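Local structure of type VII secretion system protein EssB (Staphylococcus aureus, 4ANN) at residues 22-26 / 27-31; 184-187 / 188-192. The protein is an integral membrane component of the type VII secretion system, probably required for secretion of EsxA and EsxB, and is represented here by its cytoplasmic part. All blocks are in the same frame, centred on the assembly; numbering follows the deposited sequence. Where two conformers were deposited one is given.

Contact 1: 22-26 / 27-31; sequences REIPK and SSIKP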
# COMPACT_ATOMS: atom_id res chain seq x y z
N ARG A 22 9.93 2.64 -12.73
CA ARG A 22 8.70 3.17 -13.26
C ARG A 22 9.04 4.18 -14.35
O ARG A 22 9.92 5.02 -14.18
CB ARG A 22 7.97 3.85 -12.09
CG ARG A 22 6.77 4.57 -12.54
CD ARG A 22 6.19 5.38 -11.36
NE ARG A 22 5.01 6.03 -11.90
CZ ARG A 22 4.29 6.87 -11.15
NH1 ARG A 22 4.63 7.17 -9.92
NH2 ARG A 22 3.20 7.41 -11.72
N GLU A 23 8.27 4.18 -15.46
CA GLU A 23 8.43 5.17 -16.51
C GLU A 23 7.17 5.98 -16.62
O GLU A 23 6.05 5.45 -16.63
CB GLU A 23 8.74 4.50 -17.87
CG GLU A 23 8.89 5.54 -18.99
CD GLU A 23 9.24 4.95 -20.30
OE1 GLU A 23 10.31 4.33 -20.29
OE2 GLU A 23 8.54 5.11 -21.32
N ILE A 24 7.34 7.29 -16.69
CA ILE A 24 6.23 8.26 -16.83
C ILE A 24 6.42 9.02 -18.11
O ILE A 24 7.38 9.78 -18.24
CB ILE A 24 6.21 9.25 -15.64
CG1 ILE A 24 6.05 8.49 -14.30
CG2 ILE A 24 5.13 10.34 -15.85
CD1 ILE A 24 6.31 9.33 -13.10
N PRO A 25 5.54 8.85 -19.11
CA PRO A 25 5.74 9.63 -20.38
C PRO A 25 5.56 11.10 -20.10
O PRO A 25 4.65 11.54 -19.39
CB PRO A 25 4.65 9.08 -21.29
CG PRO A 25 4.24 7.80 -20.69
CD PRO A 25 4.40 7.90 -19.17
N LYS A 26 6.39 11.94 -20.72
CA LYS A 26 6.25 13.38 -20.50
C LYS A 26 4.90 13.96 -20.98
O LYS A 26 4.38 14.90 -20.39
CB LYS A 26 7.39 14.07 -21.20
CG LYS A 26 8.65 14.04 -20.37
CD LYS A 26 9.78 14.73 -21.10
CE LYS A 26 11.05 14.78 -20.26
NZ LYS A 26 12.15 15.45 -20.96
N SER A 27 4.36 13.44 -22.06
CA SER A 27 3.11 14.04 -22.52
C SER A 27 2.00 13.75 -21.56
O SER A 27 0.97 14.40 -21.64
CB SER A 27 2.76 13.47 -23.89
OG SER A 27 2.63 12.05 -23.83
N SER A 28 2.15 12.82 -20.62
CA SER A 28 1.11 12.56 -19.62
C SER A 28 1.08 13.66 -18.57
O SER A 28 0.08 13.70 -17.82
CB SER A 28 1.26 11.18 -18.99
OG SER A 28 2.31 11.08 -18.04
N ILE A 29 2.12 14.49 -18.47
CA ILE A 29 2.32 15.51 -17.45
C ILE A 29 2.09 16.87 -18.11
O ILE A 29 2.74 17.13 -19.15
CB ILE A 29 3.73 15.46 -16.82
CG1 ILE A 29 4.08 14.03 -16.32
CG2 ILE A 29 3.95 16.49 -15.71
CD1 ILE A 29 3.05 13.63 -15.24
N LYS A 30 1.23 17.70 -17.53
CA LYS A 30 1.17 19.10 -18.05
C LYS A 30 2.53 19.74 -18.06
O LYS A 30 3.23 19.62 -17.02
CB LYS A 30 0.23 19.94 -17.17
CG LYS A 30 -1.24 19.56 -17.45
CD LYS A 30 -2.18 20.58 -16.86
N PRO A 31 2.94 20.46 -19.10
CA PRO A 31 4.26 21.12 -19.04
C PRO A 31 4.47 21.99 -17.80
O PRO A 31 5.57 22.06 -17.24
CB PRO A 31 4.27 21.96 -20.34
CG PRO A 31 3.44 21.11 -21.24
CD PRO A 31 2.28 20.69 -20.38

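Contact 2: 184-187 / 188-192; sequences DLLT and AFLDE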
# COMPACT_ATOMS: atom_id res chain seq x y z
N ASP A 184 -12.75 1.54 11.06
CA ASP A 184 -12.66 1.50 12.50
C ASP A 184 -13.07 0.16 13.08
O ASP A 184 -12.46 -0.30 14.05
CB ASP A 184 -13.55 2.57 13.17
CG ASP A 184 -12.89 3.95 13.02
OD1 ASP A 184 -11.68 4.01 12.72
OD2 ASP A 184 -13.57 4.98 13.15
N LEU A 185 -14.06 -0.53 12.60
CA LEU A 185 -14.54 -1.82 13.05
C LEU A 185 -13.53 -2.87 12.62
O LEU A 185 -13.36 -3.83 13.39
CB LEU A 185 -15.96 -2.15 12.61
CG LEU A 185 -17.06 -1.29 13.26
CD1 LEU A 185 -18.36 -1.38 12.51
CD2 LEU A 185 -17.20 -1.70 14.71
N LEU A 186 -12.85 -2.76 11.50
CA LEU A 186 -11.78 -3.71 11.20
C LEU A 186 -10.66 -3.56 12.22
O LEU A 186 -10.15 -4.57 12.72
CB LEU A 186 -11.23 -3.50 9.77
CG LEU A 186 -10.11 -4.40 9.38
CD1 LEU A 186 -10.49 -5.88 9.46
CD2 LEU A 186 -9.62 -4.08 7.96
N THR A 187 -10.28 -2.34 12.54
CA THR A 187 -9.26 -2.09 13.58
C THR A 187 -9.66 -2.74 14.87
O THR A 187 -8.84 -3.35 15.57
CB THR A 187 -9.14 -0.55 13.79
OG1 THR A 187 -8.67 0.01 12.57
CG2 THR A 187 -8.15 -0.30 14.94
N ALA A 188 -10.90 -2.59 15.25
CA ALA A 188 -11.41 -3.11 16.52
C ALA A 188 -11.36 -4.61 16.51
O ALA A 188 -10.96 -5.24 17.50
CB ALA A 188 -12.85 -2.66 16.80
N PHE A 189 -11.70 -5.21 15.37
CA PHE A 189 -11.57 -6.67 15.24
C PHE A 189 -10.13 -7.11 15.43
O PHE A 189 -9.82 -8.07 16.17
CB PHE A 189 -12.14 -7.13 13.93
CG PHE A 189 -11.90 -8.61 13.70
CD1 PHE A 189 -12.65 -9.54 14.39
CD2 PHE A 189 -10.93 -9.03 12.83
CE1 PHE A 189 -12.42 -10.89 14.20
CE2 PHE A 189 -10.72 -10.39 12.62
CZ PHE A 189 -11.48 -11.31 13.28
N LEU A 190 -9.20 -6.44 14.73
CA LEU A 190 -7.78 -6.81 14.85
C LEU A 190 -7.30 -6.65 16.27
O LEU A 190 -6.56 -7.50 16.81
CB LEU A 190 -6.94 -5.99 13.88
CG LEU A 190 -7.14 -6.25 12.36
CD1 LEU A 190 -6.36 -5.19 11.58
CD2 LEU A 190 -6.73 -7.64 11.99
N ASP A 191 -7.68 -5.56 16.95
CA ASP A 191 -7.25 -5.37 18.33
C ASP A 191 -7.73 -6.49 19.24
O ASP A 191 -7.10 -6.90 20.17
CB ASP A 191 -7.84 -4.08 18.86
CG ASP A 191 -7.36 -2.74 18.37
OD1 ASP A 191 -6.22 -2.71 17.88
OD2 ASP A 191 -8.14 -1.74 18.59
N GLU A 192 -9.01 -6.94 18.98
CA GLU A 192 -9.63 -8.01 19.73
C GLU A 192 -8.89 -9.34 19.56
O GLU A 192 -8.85 -10.20 20.43
CB GLU A 192 -11.09 -8.18 19.33
CG GLU A 192 -11.99 -7.06 19.79
CD GLU A 192 -13.34 -7.00 19.05
OE1 GLU A 192 -13.72 -7.86 18.21
OE2 GLU A 192 -14.09 -6.03 19.30

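Contact 1: 22-26 / 27-31
The carbonyl of Pro25 and the residue Ser28 meet in two ways: the hydroxyl OG lies in the carbonyl plane, whereas the amide N of Ser28 stands above it, 57° out of plane. The second flat group, the guanidinium of Arg22, carries Ile24 CD1 3.6 Å above its centre, while its NH1 and NH2 bond to the backbone carbonyls of Arg123 and Asp130. Ser28 OG gives its proton to Pro25 O at 2.7 Å, but Ser28 was modelled in two conformers, so this bond may be part-time. The backbone bond from Ser28 N to Pro25 O, 3.1 Å, is bent, as expected between residues three apart. Ile29 N repeats the pattern with Lys26 O at 3.0 Å, so two overlapping type I turns make a short 3-10 segment at the end of edge strand 21-25. Proline suits the last strand position: Arg22 and Ile24 pair with Ile61 and Phe59 of strand 58-63, and Lys26 with Asp57 just before it, while the N of Pro25 faces the other way, where that pairing needs no proton. Across the turn, chi1 of -59° sets CG1 of Ile24 beside the backbone N and CG2 anti to it, and Ile24 CG2 comes within 3.9 Å of Ile29 CG1. Ile29 folds its CD1 back to Ile24 CG2, also at 3.9 Å. The lysine between them leads elsewhere, its extended chain reaching a salt bridge with Glu54 and the carbonyls of Leu55 and Arg56. The chemistry implies a turn held by its own backbone, with a serine hydroxyl adding to it in at least one conformer, while the isoleucines on one side are hidden from water and the lysine ties the strand end to the neighbouring hairpin.

Contact 2: 184-187 / 188-192
Four successive i to i+4 bonds, running from the N atoms of Ala188, Phe189, Leu190 and Asp191 to the O atoms of Asp184, Leu185, Leu186 and Thr187, make this piece a regular alpha helix. It belongs to helix 183-192, the last helix modelled in the cytoplasmic fragment, and is amphipathic. Of the four bonds, Leu190 N to Leu186 O, 2.9 Å, lies nearly along the C=O axis, with a C=O...N angle of 160°; the others are more tilted. Leu186 and Leu190, one turn apart, form the buried side, CG of the first standing 4.4 Å from CD1 of the second. Leucine serves here because its branched end packs against helix 136-151, and at Leu190 also against helix 80-89: Leu186 reaches Leu140, Tyr143 and Lys144, and Leu190 touches Val147, Leu84 and Leu88. Phe189 keeps only its CB near the preceding turn, 3.5 Å from Leu186 O. With CG trans to the backbone N (chi1 174°), its ring is carried away to Lys176 and Val177 of helix 172-179. Alanine suits the partly exposed position 188. Thr187 turns OG1 back to the carbonyl of Leu183, a common way for a threonine to satisfy its hydroxyl inside a helix, and this leaves CG2 directed forward to Asp191. The two side chains run alongside each other, CG2 of Thr187 lying 3.9 Å from OD2 of Asp191. An acid so near the C-terminal end of a helix is probably somewhat disfavoured by the helix dipole, though the exposed position of Asp191 would let solvent screen the charge. Its carboxylate carbon CG rests 3.2 Å from Thr187 O, the carbonyl oxygen that also accepts the Asp191 amide.

How the contacts relate
From the N terminus the chain first enters contact 1, where edge strand 21-25 ends and a 3-10 turn closes a small loop that sends it into the connection toward strand 50-54. Contact 2 comes much later, in series, near the C-terminal end of the modelled chain; it closes no loop beyond successive helical turns, and the two contacts neither nest nor cross. Contact 1 and contact 2 have centres 40 Å apart, on opposite sides of the chain's centre. Contact 1 belongs to the antiparallel sheet of strands 21-25, 58-63 and 50-54, and contact 2 to the helical part, with helices 80-89, 136-151 and 172-179, a division consistent with a pseudokinase-like, two-part fold.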